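Local coordinates for protein TASOR (Homo sapiens, PDB 6TL1) that is a component of the HUSH complex, which maintains epigenetic silencing by promoting H3K9me3 deposition, this chain being its pseudo-PARP domain, at residues A[107-118]-A[176-184]; A[24-32]-A[166-174]. One frame throughout, in Å; residues are numbered along the deposited sequence.

Contact 1 of 2, residues A[107-118]-A[176-184]; sequences VYLSRYADLLQA and AYELTQYYF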
loop_
_atom_site.group_PDB
_atom_site.type_symbol
_atom_site.label_atom_id
_atom_site.label_comp_id
_atom_site.label_asym_id
_atom_site.label_seq_id
_atom_site.Cartn_x
_atom_site.Cartn_y
_atom_site.Cartn_z
ATOM N N VAL A 107 8.701 0.968 3.895
ATOM C CA VAL A 107 7.694 -0.062 3.693
ATOM C C VAL A 107 7.161 0.059 2.275
ATOM O O VAL A 107 6.971 1.166 1.762
ATOM C CB VAL A 107 6.570 0.028 4.749
ATOM C CG1 VAL A 107 7.191 0.025 6.163
ATOM C CG2 VAL A 107 5.700 1.265 4.549
ATOM N N TYR A 108 6.945 -1.082 1.634
ATOM C CA TYR A 108 6.520 -1.136 0.241
ATOM C C TYR A 108 5.042 -1.513 0.158
ATOM O O TYR A 108 4.617 -2.490 0.777
ATOM C CB TYR A 108 7.357 -2.155 -0.529
ATOM C CG TYR A 108 8.719 -1.680 -0.979
ATOM C CD1 TYR A 108 8.870 -1.047 -2.204
ATOM C CD2 TYR A 108 9.856 -1.902 -0.206
ATOM C CE1 TYR A 108 10.084 -0.626 -2.639
ATOM C CE2 TYR A 108 11.103 -1.485 -0.644
ATOM C CZ TYR A 108 11.206 -0.845 -1.862
ATOM O OH TYR A 108 12.422 -0.420 -2.346
ATOM N N LEU A 109 4.271 -0.757 -0.616
ATOM C CA LEU A 109 2.866 -1.069 -0.872
ATOM C C LEU A 109 2.600 -1.066 -2.373
ATOM O O LEU A 109 3.178 -0.266 -3.106
ATOM C CB LEU A 109 1.922 -0.054 -0.170
ATOM C CG LEU A 109 1.980 0.021 1.360
ATOM C CD1 LEU A 109 1.071 1.087 1.904
ATOM C CD2 LEU A 109 1.523 -1.319 1.913
ATOM N N SER A 110 1.703 -1.957 -2.825
ATOM C CA SER A 110 1.326 -2.004 -4.238
ATOM C C SER A 110 0.404 -0.845 -4.582
ATOM O O SER A 110 -0.522 -0.519 -3.832
ATOM C CB SER A 110 0.600 -3.307 -4.590
ATOM O OG SER A 110 1.460 -4.419 -4.673
ATOM N N ARG A 111 0.664 -0.226 -5.727
ATOM C CA ARG A 111 -0.222 0.800 -6.268
ATOM C C ARG A 111 -1.511 0.194 -6.818
ATOM O O ARG A 111 -2.559 0.855 -6.826
ATOM C CB ARG A 111 0.512 1.569 -7.373
ATOM C CG ARG A 111 -0.336 2.478 -8.239
ATOM C CD ARG A 111 0.512 3.508 -8.975
ATOM N NE ARG A 111 -0.258 4.200 -10.011
ATOM C CZ ARG A 111 0.274 4.851 -11.047
ATOM N NH1 ARG A 111 1.589 4.903 -11.202
ATOM N NH2 ARG A 111 -0.515 5.449 -11.934
ATOM N N TYR A 112 -1.447 -1.036 -7.314
ATOM C CA TYR A 112 -2.530 -1.645 -8.072
ATOM C C TYR A 112 -3.045 -2.881 -7.353
ATOM O O TYR A 112 -2.257 -3.719 -6.905
ATOM C CB TYR A 112 -2.070 -2.016 -9.482
ATOM C CG TYR A 112 -1.705 -0.837 -10.352
ATOM C CD1 TYR A 112 -2.682 0.034 -10.792
ATOM C CD2 TYR A 112 -0.380 -0.596 -10.738
ATOM C CE1 TYR A 112 -2.380 1.106 -11.595
ATOM C CE2 TYR A 112 -0.060 0.495 -11.547
ATOM C CZ TYR A 112 -1.081 1.336 -11.974
ATOM O OH TYR A 112 -0.835 2.419 -12.771
ATOM N N ALA A 113 -4.372 -2.999 -7.265
ATOM C CA ALA A 113 -4.981 -4.090 -6.515
ATOM C C ALA A 113 -4.924 -5.427 -7.233
ATOM O O ALA A 113 -5.233 -6.445 -6.602
ATOM C CB ALA A 113 -6.440 -3.759 -6.198
ATOM N N ASP A 114 -4.569 -5.464 -8.525
ATOM C CA ASP A 114 -4.423 -6.730 -9.237
ATOM C C ASP A 114 -2.963 -7.115 -9.458
ATOM O O ASP A 114 -2.693 -8.108 -10.141
ATOM C CB ASP A 114 -5.181 -6.706 -10.580
ATOM C CG ASP A 114 -4.828 -5.511 -11.450
ATOM O OD1 ASP A 114 -4.135 -4.581 -10.972
ATOM O OD2 ASP A 114 -5.291 -5.481 -12.613
ATOM N N LEU A 115 -2.020 -6.382 -8.846
ATOM C CA LEU A 115 -0.574 -6.604 -8.986
ATOM C C LEU A 115 0.017 -6.703 -7.582
ATOM O O LEU A 115 0.593 -5.738 -7.073
ATOM C CB LEU A 115 0.064 -5.478 -9.791
ATOM C CG LEU A 115 1.514 -5.660 -10.241
ATOM C CD1 LEU A 115 1.762 -7.074 -10.723
ATOM C CD2 LEU A 115 1.826 -4.657 -11.348
ATOM N N LEU A 116 -0.123 -7.878 -6.967
ATOM C CA LEU A 116 0.199 -8.074 -5.559
ATOM C C LEU A 116 1.411 -8.963 -5.305
ATOM O O LEU A 116 1.731 -9.226 -4.140
ATOM C CB LEU A 116 -1.018 -8.663 -4.838
ATOM C CG LEU A 116 -2.306 -7.874 -5.053
ATOM C CD1 LEU A 116 -3.522 -8.719 -4.669
ATOM C CD2 LEU A 116 -2.255 -6.572 -4.273
ATOM N N GLN A 117 2.103 -9.412 -6.344
ATOM C CA GLN A 117 3.250 -10.304 -6.210
ATOM C C GLN A 117 3.963 -10.316 -7.553
ATOM O O GLN A 117 3.403 -9.890 -8.567
ATOM C CB GLN A 117 2.829 -11.717 -5.766
ATOM C CG GLN A 117 2.378 -12.603 -6.901
ATOM C CD GLN A 117 1.887 -13.978 -6.468
ATOM O OE1 GLN A 117 1.816 -14.290 -5.283
ATOM N NE2 GLN A 117 1.582 -14.823 -7.448
ATOM N N ALA A 118 5.215 -10.788 -7.545
ATOM C CA ALA A 118 6.071 -10.636 -8.715
ATOM C C ALA A 118 5.557 -11.440 -9.900
ATOM O O ALA A 118 5.541 -10.947 -11.033
ATOM C CB ALA A 118 7.502 -11.049 -8.372
ATOM N N ALA A 176 6.867 -5.400 -13.512
ATOM C CA ALA A 176 5.710 -4.540 -13.291
ATOM C C ALA A 176 5.386 -4.423 -11.806
ATOM O O ALA A 176 5.044 -3.345 -11.318
ATOM C CB ALA A 176 4.507 -5.085 -14.072
ATOM N N TYR A 177 5.496 -5.529 -11.077
ATOM C CA TYR A 177 5.176 -5.531 -9.660
ATOM C C TYR A 177 6.082 -4.579 -8.878
ATOM O O TYR A 177 5.599 -3.737 -8.114
ATOM C CB TYR A 177 5.271 -6.958 -9.133
ATOM C CG TYR A 177 5.203 -7.044 -7.640
ATOM C CD1 TYR A 177 4.043 -6.712 -6.968
ATOM C CD2 TYR A 177 6.305 -7.460 -6.896
ATOM C CE1 TYR A 177 3.973 -6.790 -5.596
ATOM C CE2 TYR A 177 6.244 -7.540 -5.519
ATOM C CZ TYR A 177 5.071 -7.203 -4.876
ATOM O OH TYR A 177 4.982 -7.269 -3.504
ATOM N N GLU A 178 7.406 -4.707 -9.046
ATOM C CA GLU A 178 8.347 -3.852 -8.321
ATOM C C GLU A 178 8.309 -2.404 -8.801
ATOM O O GLU A 178 8.546 -1.484 -8.006
ATOM C CB GLU A 178 9.764 -4.420 -8.430
ATOM C CG GLU A 178 9.902 -5.773 -7.757
ATOM C CD GLU A 178 9.593 -6.945 -8.698
ATOM O OE1 GLU A 178 8.843 -6.755 -9.683
ATOM O OE2 GLU A 178 10.061 -8.070 -8.414
ATOM N N LEU A 179 8.052 -2.173 -10.091
ATOM C CA LEU A 179 8.061 -0.800 -10.581
ATOM C C LEU A 179 6.795 -0.025 -10.224
ATOM O O LEU A 179 6.789 1.204 -10.360
ATOM C CB LEU A 179 8.256 -0.784 -12.101
ATOM C CG LEU A 179 9.636 -1.171 -12.641
ATOM C CD1 LEU A 179 9.555 -1.448 -14.145
ATOM C CD2 LEU A 179 10.667 -0.067 -12.354
ATOM N N THR A 180 5.724 -0.693 -9.781
ATOM C CA THR A 180 4.483 -0.020 -9.413
ATOM C C THR A 180 4.273 -0.005 -7.901
ATOM O O THR A 180 3.142 -0.119 -7.420
ATOM C CB THR A 180 3.282 -0.657 -10.112
ATOM O OG1 THR A 180 3.199 -2.034 -9.742
ATOM C CG2 THR A 180 3.425 -0.538 -11.643
ATOM N N GLN A 181 5.358 0.087 -7.143
ATOM C CA GLN A 181 5.279 0.156 -5.695
ATOM C C GLN A 181 5.325 1.594 -5.210
ATOM O O GLN A 181 5.805 2.501 -5.897
ATOM C CB GLN A 181 6.421 -0.624 -5.038
ATOM C CG GLN A 181 6.430 -2.073 -5.393
ATOM C CD GLN A 181 5.374 -2.833 -4.631
ATOM O OE1 GLN A 181 5.303 -2.771 -3.402
ATOM N NE2 GLN A 181 4.499 -3.517 -5.372
ATOM N N TYR A 182 4.792 1.784 -4.010
ATOM C CA TYR A 182 5.012 2.970 -3.198
ATOM C C TYR A 182 5.977 2.596 -2.079
ATOM O O TYR A 182 5.882 1.503 -1.517
ATOM C CB TYR A 182 3.703 3.476 -2.592
ATOM C CG TYR A 182 2.696 4.040 -3.573
ATOM C CD1 TYR A 182 3.082 4.901 -4.584
ATOM C CD2 TYR A 182 1.347 3.703 -3.480
ATOM C CE1 TYR A 182 2.162 5.414 -5.484
ATOM C CE2 TYR A 182 0.411 4.222 -4.372
ATOM C CZ TYR A 182 0.829 5.071 -5.374
ATOM O OH TYR A 182 -0.077 5.589 -6.270
ATOM N N TYR A 183 6.891 3.496 -1.740
ATOM C CA TYR A 183 7.890 3.260 -0.694
ATOM C C TYR A 183 7.770 4.366 0.346
ATOM O O TYR A 183 8.211 5.491 0.105
ATOM C CB TYR A 183 9.281 3.208 -1.306
ATOM C CG TYR A 183 10.451 3.032 -0.354
ATOM C CD1 TYR A 183 10.694 1.814 0.261
ATOM C CD2 TYR A 183 11.349 4.067 -0.131
ATOM C CE1 TYR A 183 11.809 1.633 1.087
ATOM C CE2 TYR A 183 12.462 3.904 0.707
ATOM C CZ TYR A 183 12.677 2.688 1.305
ATOM O OH TYR A 183 13.765 2.518 2.124
ATOM N N PHE A 184 7.145 4.050 1.478
ATOM C CA PHE A 184 6.861 5.009 2.533
ATOM C C PHE A 184 7.897 4.916 3.648
ATOM O O PHE A 184 8.315 3.826 4.041
ATOM C CB PHE A 184 5.462 4.776 3.097
ATOM C CG PHE A 184 4.371 5.180 2.159
ATOM C CD1 PHE A 184 3.906 6.486 2.139
ATOM C CD2 PHE A 184 3.819 4.260 1.286
ATOM C CE1 PHE A 184 2.904 6.868 1.260
ATOM C CE2 PHE A 184 2.809 4.633 0.413
ATOM C CZ PHE A 184 2.363 5.945 0.397
HETATM O O HOH W 1 4.544 -4.461 -1.401
HETATM O O HOH W 2 2.633 -5.634 -2.470
HETATM O O HOH W 3 1.075 -2.758 -7.721
HETATM O O HOH W 4 5.716 -8.442 -12.014
HETATM O O HOH W 5 8.307 -8.920 -11.085
#

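Contact 2 of 2, residues A[24-32]-A[166-174]; sequences SYLEPTSVT and NRITSLLAY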
loop_
_atom_site.group_PDB
_atom_site.type_symbol
_atom_site.label_atom_id
_atom_site.label_comp_id
_atom_site.label_asym_id
_atom_site.label_seq_id
_atom_site.Cartn_x
_atom_site.Cartn_y
_atom_site.Cartn_z
ATOM N N SER A 24 -8.913 0.411 -8.677
ATOM C CA SER A 24 -7.469 0.513 -8.484
ATOM C C SER A 24 -6.698 -0.568 -9.240
ATOM O O SER A 24 -5.549 -0.867 -8.898
ATOM C CB SER A 24 -7.138 0.445 -6.994
ATOM O OG SER A 24 -7.926 1.377 -6.261
ATOM N N TYR A 25 -7.301 -1.153 -10.260
ATOM C CA TYR A 25 -6.631 -2.164 -11.059
ATOM C C TYR A 25 -5.693 -1.524 -12.069
ATOM O O TYR A 25 -5.943 -0.429 -12.587
ATOM C CB TYR A 25 -7.648 -3.029 -11.814
ATOM C CG TYR A 25 -8.468 -3.964 -10.950
ATOM C CD1 TYR A 25 -7.934 -4.528 -9.801
ATOM C CD2 TYR A 25 -9.788 -4.283 -11.291
ATOM C CE1 TYR A 25 -8.683 -5.385 -9.014
ATOM C CE2 TYR A 25 -10.543 -5.139 -10.512
ATOM C CZ TYR A 25 -9.985 -5.678 -9.370
ATOM O OH TYR A 25 -10.724 -6.524 -8.589
ATOM N N LEU A 26 -4.597 -2.223 -12.352
ATOM C CA LEU A 26 -3.804 -1.827 -13.506
ATOM C C LEU A 26 -4.524 -2.218 -14.787
ATOM O O LEU A 26 -4.510 -1.476 -15.776
ATOM C CB LEU A 26 -2.424 -2.475 -13.456
ATOM C CG LEU A 26 -1.630 -2.246 -14.739
ATOM C CD1 LEU A 26 -1.256 -0.774 -14.870
ATOM C CD2 LEU A 26 -0.389 -3.136 -14.786
ATOM N N GLU A 27 -5.182 -3.370 -14.781
ATOM C CA GLU A 27 -6.051 -3.767 -15.885
ATOM C C GLU A 27 -7.475 -3.832 -15.345
ATOM O O GLU A 27 -7.840 -4.817 -14.676
ATOM C CB GLU A 27 -5.618 -5.117 -16.446
ATOM C CG GLU A 27 -4.225 -5.105 -17.051
ATOM C CD GLU A 27 -3.850 -6.438 -17.681
ATOM O OE1 GLU A 27 -4.758 -7.279 -17.877
ATOM O OE2 GLU A 27 -2.652 -6.643 -17.968
ATOM N N PRO A 28 -8.329 -2.850 -15.648
ATOM C CA PRO A 28 -9.682 -2.849 -15.053
ATOM C C PRO A 28 -10.493 -4.112 -15.325
ATOM O O PRO A 28 -11.415 -4.397 -14.551
ATOM C CB PRO A 28 -10.328 -1.602 -15.667
ATOM C CG PRO A 28 -9.158 -0.686 -15.895
ATOM C CD PRO A 28 -8.060 -1.602 -16.384
ATOM N N THR A 29 -10.171 -4.883 -16.376
ATOM C CA THR A 29 -10.827 -6.165 -16.625
ATOM C C THR A 29 -10.454 -7.246 -15.618
ATOM O O THR A 29 -11.018 -8.346 -15.688
ATOM C CB THR A 29 -10.538 -6.662 -18.046
ATOM O OG1 THR A 29 -9.124 -6.648 -18.296
ATOM C CG2 THR A 29 -11.262 -5.791 -19.055
ATOM N N SER A 30 -9.516 -6.976 -14.699
ATOM C CA SER A 30 -9.270 -7.889 -13.594
ATOM C C SER A 30 -10.518 -8.073 -12.737
ATOM O O SER A 30 -10.517 -8.912 -11.831
ATOM C CB SER A 30 -8.130 -7.371 -12.697
ATOM O OG SER A 30 -6.866 -7.406 -13.354
ATOM N N VAL A 31 -11.565 -7.280 -12.985
ATOM C CA VAL A 31 -12.818 -7.410 -12.248
ATOM C C VAL A 31 -13.433 -8.791 -12.437
ATOM O O VAL A 31 -14.164 -9.270 -11.565
ATOM C CB VAL A 31 -13.792 -6.287 -12.667
ATOM C CG1 VAL A 31 -14.263 -6.481 -14.109
ATOM C CG2 VAL A 31 -14.985 -6.237 -11.727
ATOM N N THR A 32 -13.144 -9.465 -13.558
ATOM C CA THR A 32 -13.684 -10.806 -13.764
ATOM C C THR A 32 -12.885 -11.878 -13.046
ATOM O O THR A 32 -13.416 -12.963 -12.796
ATOM C CB THR A 32 -13.740 -11.154 -15.253
ATOM O OG1 THR A 32 -12.418 -11.438 -15.736
ATOM C CG2 THR A 32 -14.313 -10.003 -16.023
ATOM N N ASN A 166 4.105 5.043 -14.992
ATOM C CA ASN A 166 2.945 5.086 -15.887
ATOM C C ASN A 166 3.212 4.404 -17.226
ATOM O O ASN A 166 2.259 4.100 -17.948
ATOM C CB ASN A 166 2.464 6.525 -16.090
ATOM C CG ASN A 166 1.918 7.144 -14.802
ATOM O OD1 ASN A 166 1.846 6.486 -13.762
ATOM N ND2 ASN A 166 1.505 8.406 -14.880
ATOM N N ARG A 167 4.479 4.174 -17.580
ATOM C CA ARG A 167 4.786 3.346 -18.744
ATOM C C ARG A 167 4.227 1.939 -18.581
ATOM O O ARG A 167 3.989 1.249 -19.574
ATOM C CB ARG A 167 6.299 3.292 -18.965
ATOM C CG ARG A 167 6.882 4.546 -19.579
ATOM C CD ARG A 167 8.382 4.411 -19.782
ATOM N NE ARG A 167 8.991 5.686 -20.153
ATOM C CZ ARG A 167 10.302 5.900 -20.227
ATOM N NH1 ARG A 167 11.154 4.919 -19.957
ATOM N NH2 ARG A 167 10.758 7.097 -20.571
ATOM N N ILE A 168 4.087 1.468 -17.343
ATOM C CA ILE A 168 3.604 0.112 -17.101
ATOM C C ILE A 168 2.106 0.050 -17.406
ATOM O O ILE A 168 1.298 0.744 -16.774
ATOM C CB ILE A 168 3.898 -0.316 -15.658
ATOM C CG1 ILE A 168 5.403 -0.551 -15.469
ATOM C CG2 ILE A 168 3.177 -1.602 -15.324
ATOM C CD1 ILE A 168 6.019 -1.484 -16.507
ATOM N N THR A 169 1.718 -0.786 -18.376
ATOM C CA THR A 169 0.304 -0.961 -18.692
ATOM C C THR A 169 -0.168 -2.403 -18.587
ATOM O O THR A 169 -1.382 -2.641 -18.644
ATOM C CB THR A 169 -0.034 -0.435 -20.101
ATOM O OG1 THR A 169 0.646 -1.206 -21.100
ATOM C CG2 THR A 169 0.343 1.031 -20.232
ATOM N N SER A 170 0.744 -3.365 -18.471
ATOM C CA SER A 170 0.410 -4.780 -18.477
ATOM C C SER A 170 0.890 -5.449 -17.198
ATOM O O SER A 170 2.016 -5.214 -16.746
ATOM C CB SER A 170 1.027 -5.472 -19.707
ATOM O OG SER A 170 0.886 -6.879 -19.635
ATOM N N LEU A 171 0.044 -6.327 -16.649
ATOM C CA LEU A 171 0.427 -7.152 -15.507
ATOM C C LEU A 171 1.627 -8.049 -15.802
ATOM O O LEU A 171 2.256 -8.543 -14.859
ATOM C CB LEU A 171 -0.762 -8.019 -15.078
ATOM C CG LEU A 171 -1.976 -7.268 -14.522
ATOM C CD1 LEU A 171 -3.153 -8.218 -14.307
ATOM C CD2 LEU A 171 -1.606 -6.566 -13.211
ATOM N N LEU A 172 1.958 -8.268 -17.075
ATOM C CA LEU A 172 3.047 -9.155 -17.478
ATOM C C LEU A 172 4.304 -8.419 -17.940
ATOM O O LEU A 172 5.283 -9.072 -18.304
ATOM C CB LEU A 172 2.578 -10.120 -18.580
ATOM C CG LEU A 172 1.414 -10.996 -18.128
ATOM C CD1 LEU A 172 0.740 -11.728 -19.284
ATOM C CD2 LEU A 172 1.866 -11.957 -17.035
ATOM N N ALA A 173 4.307 -7.091 -17.928
ATOM C CA ALA A 173 5.512 -6.343 -18.255
ATOM C C ALA A 173 6.632 -6.663 -17.262
ATOM O O ALA A 173 6.392 -6.990 -16.098
ATOM C CB ALA A 173 5.217 -4.844 -18.256
ATOM N N TYR A 174 7.867 -6.579 -17.742
ATOM C CA TYR A 174 9.026 -6.910 -16.918
ATOM C C TYR A 174 9.043 -6.089 -15.632
ATOM O O TYR A 174 9.060 -4.856 -15.674
ATOM C CB TYR A 174 10.300 -6.646 -17.705
ATOM C CG TYR A 174 11.555 -7.105 -17.007
ATOM C CD1 TYR A 174 11.805 -8.460 -16.821
ATOM C CD2 TYR A 174 12.470 -6.189 -16.499
ATOM C CE1 TYR A 174 12.953 -8.896 -16.191
ATOM C CE2 TYR A 174 13.627 -6.615 -15.846
ATOM C CZ TYR A 174 13.857 -7.971 -15.694
ATOM O OH TYR A 174 14.995 -8.413 -15.061
HETATM O O HOH W 6 -3.831 -1.310 -18.089
#

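Contact 1 of 2, residues A[107-118]-A[176-184]
Val107 to Ser110 pair with Gln181 to Phe184 as antiparallel strands of the mixed four-stranded sheet in the pseudo-PARP domain, strand 107-110 lying at one edge of it. Val107 and Phe184 form one hydrogen-bonded pair and Leu109 and Tyr182 the next, where Tyr182 N meets Leu109 O at 2.8 Å, almost straight (176°). The ladder ends with Arg111 N on Thr180 O. Packing is tight on both faces. On one, Tyr183 CD1 lies over the rim of the Tyr108 ring, 3.4 Å from Tyr108 CZ, with the planes turned 47° apart; the hydroxyls of Tyr108 and Tyr183 bond onward to loop residues Gly101 and Ser102. On the other, Leu109 CD1 and Val107 CG2 pack against Phe184, while Arg111 CB sits over one face of the Tyr182 ring and Arg111 CD reaches its OH, before the guanidinium bonds to Asn166. Past strand 107-110 the chain turns back over helix 176-179, where Tyr177, its CG anti to the backbone N, lays one ring face against the Gln117-Ala118 peptide. Leu115 CD2 touches Thr180 OG1, Ala176 O and Ala176 CB. The Ala118 end is looser and wetter: one water links Ala118 O to Tyr177 N, and a second reaches Glu178 OE1 but holds Ala118 O weakly. Deeper in, the Gln181 chain bends at chi2 (-77°) and brings its amide back between the segments: NE2 donates to Tyr177 O at 3.0 Å and to Ser110 OG at 3.2 Å, and Ser110 OG in turn donates to Leu115 O at 2.9 Å.

Contact 2 of 2, residues A[24-32]-A[166-174]
Leu26 and Glu27 carry this contact between two loops, one by apolar packing and the other by a single hydrogen bond to its carboxylate. Leu26 pushes its two methyls against the backbone of 168-171: CD1 lies 3.5 Å from Ile168 O, and CD2 sits 3.6 Å from Ser170 C with Ile168 CG2 and Leu171 CD2 beside it. The Glu27 chain, extended beyond CG, crosses the Leu171 side chain obliquely, and its OE2 accepts from Leu171 N at 3.0 Å. That bond is nearly straight (175°), but the donor comes from the anti side of the carboxylate, 30° out of its plane. A water donates to Thr169 O at 2.8 Å; its link to Leu26 O is modelled too short and is doubtful. In the next shell, a type I turn from Ser170 to Ala173 presents Leu171 N; within it Ser170 OG takes the N-H of Leu172 at 3.1 Å, an ST turn. The Asp114 carboxylate receives Leu26 N and Glu27 N as well as Ser30 OG, fixing the bend from which both side chains project. This surface contact joins the loop between helix 12-22 and strand 34-42 to the one leading from strand 159-162 into helix 176-179.

Contact 1 is largely buried, its centre about 7 Å from the centre of the chain; contact 2 lies at the surface, its centre about 16 Å from that point. The first is built on paired strands with aromatic rings on both faces, the second on loops with few apolar side chains and one carboxylate bond. One residue separates 166-174 from 176-184, so nearly continuous chain serves both. Separately, the 107-118 turn meets 24-32: the Asp114 carboxylate belongs to segment 107-118 and so joins the two contacts, and the Tyr112 ring packs against Leu26, with CD1 3.3 Å from Leu26 N. Loop 24-32 thus touches both the 112-115 turn and loop 166-174.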